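Local coordinates for unique short US2 glycoprotein (Human herpesvirus 5, PDB 1IM3) that redirects newly made host MHC class I heavy chains through the SEC61 translocon to the cytosol for proteasomal destruction, hiding infected cells from cytotoxic T lymphocytes, at residues M27-Y38 with I72-Q83. Sequence-based numbering, arbitrary orientation.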
loop_
_atom_site.group_PDB
_atom_site.type_symbol
_atom_site.label_atom_id
_atom_site.label_comp_id
_atom_site.label_asym_id
_atom_site.label_seq_id
_atom_site.Cartn_x
_atom_site.Cartn_y
_atom_site.Cartn_z
ATOM N N MET D 27 -9.219 15.154 23.485
ATOM C CA MET D 27 -9.181 14.251 22.325
ATOM C C MET D 27 -10.434 13.389 22.306
ATOM O O MET D 27 -10.838 12.851 23.340
ATOM C CB MET D 27 -8.002 13.276 22.370
ATOM C CG MET D 27 -6.671 13.834 22.777
ATOM S SD MET D 27 -6.526 13.863 24.565
ATOM C CE MET D 27 -6.418 12.179 24.928
ATOM N N SER D 28 -11.040 13.236 21.133
ATOM C CA SER D 28 -12.239 12.402 21.009
ATOM C C SER D 28 -11.834 10.979 20.580
ATOM O O SER D 28 -12.581 10.020 20.745
ATOM C CB SER D 28 -13.213 13.010 19.984
ATOM O OG SER D 28 -12.553 13.285 18.751
ATOM N N ARG D 29 -10.639 10.835 20.037
ATOM C CA ARG D 29 -10.174 9.513 19.615
ATOM C C ARG D 29 -8.669 9.474 19.818
ATOM O O ARG D 29 -8.042 10.526 19.989
ATOM C CB ARG D 29 -10.522 9.277 18.141
ATOM C CG ARG D 29 -9.946 10.337 17.214
ATOM C CD ARG D 29 -10.524 10.262 15.795
ATOM N NE ARG D 29 -10.201 11.499 15.079
ATOM C CZ ARG D 29 -9.094 11.703 14.379
ATOM N NH1 ARG D 29 -8.174 10.746 14.273
ATOM N NH2 ARG D 29 -8.912 12.881 13.807
ATOM N N PHE D 30 -8.096 8.267 19.804
ATOM C CA PHE D 30 -6.655 8.116 19.992
ATOM C C PHE D 30 -6.088 6.830 19.383
ATOM O O PHE D 30 -6.821 5.911 19.025
ATOM C CB PHE D 30 -6.324 8.065 21.482
ATOM C CG PHE D 30 -6.599 6.710 22.098
ATOM C CD1 PHE D 30 -7.912 6.304 22.361
ATOM C CD2 PHE D 30 -5.557 5.787 22.291
ATOM C CE1 PHE D 30 -8.201 5.002 22.799
ATOM C CE2 PHE D 30 -5.815 4.467 22.729
ATOM C CZ PHE D 30 -7.145 4.067 22.985
ATOM N N VAL D 31 -4.761 6.789 19.293
ATOM C CA VAL D 31 -4.026 5.626 18.829
ATOM C C VAL D 31 -2.845 5.533 19.787
ATOM O O VAL D 31 -2.127 6.508 19.988
ATOM C CB VAL D 31 -3.467 5.769 17.402
ATOM C CG1 VAL D 31 -2.752 4.484 17.018
ATOM C CG2 VAL D 31 -4.600 6.055 16.411
ATOM N N PHE D 32 -2.672 4.369 20.408
ATOM C CA PHE D 32 -1.558 4.149 21.350
ATOM C C PHE D 32 -0.590 3.272 20.562
ATOM O O PHE D 32 -0.888 2.113 20.293
ATOM C CB PHE D 32 -2.050 3.401 22.591
ATOM C CG PHE D 32 -1.019 3.260 23.677
ATOM C CD1 PHE D 32 -0.627 4.354 24.443
ATOM C CD2 PHE D 32 -0.453 2.018 23.959
ATOM C CE1 PHE D 32 0.302 4.216 25.474
ATOM C CE2 PHE D 32 0.484 1.877 24.995
ATOM C CZ PHE D 32 0.849 2.986 25.747
ATOM N N ASP D 33 0.564 3.815 20.201
ATOM C CA ASP D 33 1.505 3.076 19.357
ATOM C C ASP D 33 2.903 2.951 19.995
ATOM O O ASP D 33 3.829 3.653 19.617
ATOM C CB ASP D 33 1.566 3.815 18.008
ATOM C CG ASP D 33 2.375 3.076 16.948
ATOM O OD1 ASP D 33 2.848 1.945 17.203
ATOM O OD2 ASP D 33 2.537 3.637 15.847
ATOM N N PRO D 34 3.060 2.043 20.963
ATOM C CA PRO D 34 4.341 1.846 21.656
ATOM C C PRO D 34 5.398 1.060 20.884
ATOM O O PRO D 34 5.103 0.054 20.248
ATOM C CB PRO D 34 3.927 1.154 22.952
ATOM C CG PRO D 34 2.813 0.282 22.502
ATOM C CD PRO D 34 2.013 1.196 21.556
ATOM N N LYS D 35 6.632 1.542 20.933
ATOM C CA LYS D 35 7.739 0.872 20.246
ATOM C C LYS D 35 8.901 0.617 21.192
ATOM O O LYS D 35 9.144 1.401 22.108
ATOM C CB LYS D 35 8.295 1.708 19.086
ATOM C CG LYS D 35 7.472 1.797 17.798
ATOM C CD LYS D 35 6.523 2.995 17.808
ATOM C CE LYS D 35 6.043 3.412 16.404
ATOM N NZ LYS D 35 5.227 2.413 15.644
ATOM N N ALA D 36 9.601 -0.491 20.973
ATOM C CA ALA D 36 10.768 -0.810 21.779
ATOM C C ALA D 36 11.925 -0.223 20.981
ATOM O O ALA D 36 11.979 -0.352 19.756
ATOM C CB ALA D 36 10.949 -2.305 21.913
ATOM N N ASP D 37 12.837 0.457 21.653
ATOM C CA ASP D 37 13.985 0.999 20.936
ATOM C C ASP D 37 15.218 0.248 21.406
ATOM O O ASP D 37 15.546 0.272 22.595
ATOM C CB ASP D 37 14.177 2.480 21.219
ATOM C CG ASP D 37 15.198 3.107 20.299
ATOM O OD1 ASP D 37 16.096 2.377 19.818
ATOM O OD2 ASP D 37 15.115 4.329 20.059
ATOM N N TYR D 38 15.887 -0.427 20.474
ATOM C CA TYR D 38 17.086 -1.199 20.798
ATOM C C TYR D 38 18.333 -0.393 20.469
ATOM O O TYR D 38 19.411 -0.945 20.259
ATOM C CB TYR D 38 17.101 -2.517 20.016
ATOM C CG TYR D 38 15.870 -3.363 20.238
ATOM C CD1 TYR D 38 15.341 -3.533 21.516
ATOM C CD2 TYR D 38 15.258 -4.020 19.176
ATOM C CE1 TYR D 38 14.235 -4.339 21.731
ATOM C CE2 TYR D 38 14.155 -4.826 19.379
ATOM C CZ TYR D 38 13.649 -4.984 20.660
ATOM O OH TYR D 38 12.563 -5.798 20.869
ATOM N N ILE D 72 17.938 -6.577 24.725
ATOM C CA ILE D 72 18.458 -5.455 23.957
ATOM C C ILE D 72 17.669 -4.169 24.190
ATOM O O ILE D 72 18.042 -3.108 23.700
ATOM C CB ILE D 72 18.370 -5.738 22.461
ATOM C CG1 ILE D 72 18.631 -7.217 22.192
ATOM C CG2 ILE D 72 19.368 -4.883 21.716
ATOM C CD1 ILE D 72 18.262 -7.633 20.781
ATOM N N PHE D 73 16.570 -4.254 24.925
ATOM C CA PHE D 73 15.764 -3.069 25.145
ATOM C C PHE D 73 16.535 -1.904 25.715
ATOM O O PHE D 73 17.260 -2.016 26.699
ATOM C CB PHE D 73 14.582 -3.354 26.071
ATOM C CG PHE D 73 13.532 -2.270 26.063
ATOM C CD1 PHE D 73 12.469 -2.326 25.172
ATOM C CD2 PHE D 73 13.596 -1.207 26.960
ATOM C CE1 PHE D 73 11.474 -1.345 25.176
ATOM C CE2 PHE D 73 12.607 -0.220 26.972
ATOM C CZ PHE D 73 11.543 -0.292 26.079
ATOM N N GLU D 74 16.355 -0.764 25.088
ATOM C CA GLU D 74 16.996 0.440 25.557
ATOM C C GLU D 74 15.979 1.435 26.092
ATOM O O GLU D 74 15.883 1.626 27.305
ATOM C CB GLU D 74 17.776 1.091 24.437
ATOM C CG GLU D 74 19.222 0.659 24.393
ATOM C CD GLU D 74 20.036 1.496 23.430
ATOM O OE1 GLU D 74 19.901 2.743 23.468
ATOM O OE2 GLU D 74 20.810 0.907 22.645
ATOM N N THR D 75 15.260 2.098 25.175
ATOM C CA THR D 75 14.223 3.069 25.538
ATOM C C THR D 75 12.829 2.765 24.930
ATOM O O THR D 75 12.717 2.050 23.919
ATOM C CB THR D 75 14.616 4.523 25.132
ATOM O OG1 THR D 75 14.571 4.672 23.712
ATOM C CG2 THR D 75 16.013 4.844 25.603
ATOM N N LEU D 76 11.777 3.284 25.580
ATOM C CA LEU D 76 10.402 3.133 25.111
ATOM C C LEU D 76 10.113 4.330 24.211
ATOM O O LEU D 76 10.172 5.476 24.661
ATOM C CB LEU D 76 9.396 3.138 26.280
ATOM C CG LEU D 76 7.903 3.158 25.868
ATOM C CD1 LEU D 76 7.564 1.877 25.132
ATOM C CD2 LEU D 76 7.011 3.294 27.080
ATOM N N ALA D 77 9.845 4.073 22.935
ATOM C CA ALA D 77 9.495 5.147 22.008
ATOM C C ALA D 77 7.981 5.046 21.886
ATOM O O ALA D 77 7.453 4.081 21.347
ATOM C CB ALA D 77 10.140 4.940 20.654
ATOM N N LEU D 78 7.290 6.050 22.391
ATOM C CA LEU D 78 5.844 6.038 22.386
ATOM C C LEU D 78 5.237 7.018 21.403
ATOM O O LEU D 78 5.271 8.229 21.622
ATOM C CB LEU D 78 5.346 6.336 23.799
ATOM C CG LEU D 78 3.857 6.178 24.086
ATOM C CD1 LEU D 78 3.388 4.791 23.657
ATOM C CD2 LEU D 78 3.618 6.390 25.591
ATOM N N ARG D 79 4.692 6.500 20.308
ATOM C CA ARG D 79 4.046 7.344 19.315
ATOM C C ARG D 79 2.571 7.404 19.678
ATOM O O ARG D 79 1.938 6.385 19.908
ATOM C CB ARG D 79 4.220 6.771 17.901
ATOM C CG ARG D 79 3.435 7.516 16.810
ATOM C CD ARG D 79 3.692 6.964 15.397
ATOM N NE ARG D 79 2.842 7.620 14.405
ATOM C CZ ARG D 79 1.636 7.187 14.041
ATOM N NH1 ARG D 79 1.109 6.075 14.570
ATOM N NH2 ARG D 79 0.949 7.875 13.154
ATOM N N LEU D 80 2.029 8.605 19.757
ATOM C CA LEU D 80 0.629 8.749 20.104
ATOM C C LEU D 80 -0.032 9.650 19.092
ATOM O O LEU D 80 0.598 10.573 18.587
ATOM C CB LEU D 80 0.479 9.394 21.487
ATOM C CG LEU D 80 1.039 8.674 22.705
ATOM C CD1 LEU D 80 0.868 9.559 23.925
ATOM C CD2 LEU D 80 0.313 7.342 22.910
ATOM N N VAL D 81 -1.276 9.364 18.738
ATOM C CA VAL D 81 -1.957 10.287 17.858
ATOM C C VAL D 81 -3.267 10.580 18.573
ATOM O O VAL D 81 -4.073 9.696 18.855
ATOM C CB VAL D 81 -2.106 9.771 16.388
ATOM C CG1 VAL D 81 -1.626 8.358 16.260
ATOM C CG2 VAL D 81 -3.505 9.985 15.888
ATOM N N LEU D 82 -3.403 11.842 18.948
ATOM C CA LEU D 82 -4.541 12.333 19.704
ATOM C C LEU D 82 -5.334 13.256 18.815
ATOM O O LEU D 82 -4.823 14.285 18.352
ATOM C CB LEU D 82 -4.029 13.093 20.917
ATOM C CG LEU D 82 -2.901 12.375 21.672
ATOM C CD1 LEU D 82 -2.324 13.289 22.747
ATOM C CD2 LEU D 82 -3.430 11.097 22.280
ATOM N N GLN D 83 -6.581 12.884 18.549
ATOM C CA GLN D 83 -7.412 13.715 17.685
ATOM C C GLN D 83 -6.673 13.976 16.385
ATOM O O GLN D 83 -6.861 15.017 15.782
ATOM C CB GLN D 83 -7.704 15.061 18.353
ATOM C CG GLN D 83 -8.967 15.092 19.110
ATOM C CD GLN D 83 -10.137 15.207 18.199
ATOM O OE1 GLN D 83 -10.108 14.676 17.082
ATOM N NE2 GLN D 83 -11.195 15.901 18.663
HETATM O O HOH W 1 -6.381 10.166 17.238
#
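Strands 30-37 and 75-82, within Met27-Tyr38 and Ile72-Gln83, are the two central, antiparallel strands in one sheet of this lumenal immunoglobulin-like domain; their axes approach to 4.7 Å. Arg29 O accepts Gln83 N, and one water donates to Val81 O and, weakly, to Arg29 O. The Val31–Val81 pair packs tightly, with Val31 CB 3.4 Å from Val81 CG1. On the inward face, which meets the opposite sheet at Trp62 and Ile23, Phe32 takes Leu78 CD1 over its ring as a CH-pi contact, 4.0 Å from the centroid and 27° off the normal. Asp33 faces the other way. It turns its CG trans to the backbone N (chi1 -173°), which carries the anti lone pair of OD2 to Arg79 NH1 at 3.1 Å, the carboxylate and guanidinium planes standing 82° apart. Lys35 NZ reaches the same carboxylate in a salt bridge whose hydrogen bonds are weak, its stronger partner being Asn44 OD1. On the chain of another protein in the complex, a basic side chain pairs with Asp33 OD1 and the backbone bonds Arg79 NH1, so this charged network belongs to the binding surface. Ala36 CB meets the edge of the Phe73 ring. At Asp37 the ladder ends in a classic beta bulge: Asp37 O accepts both Glu74 N, at 2.8 Å, and Thr75 N, at 3.2 Å.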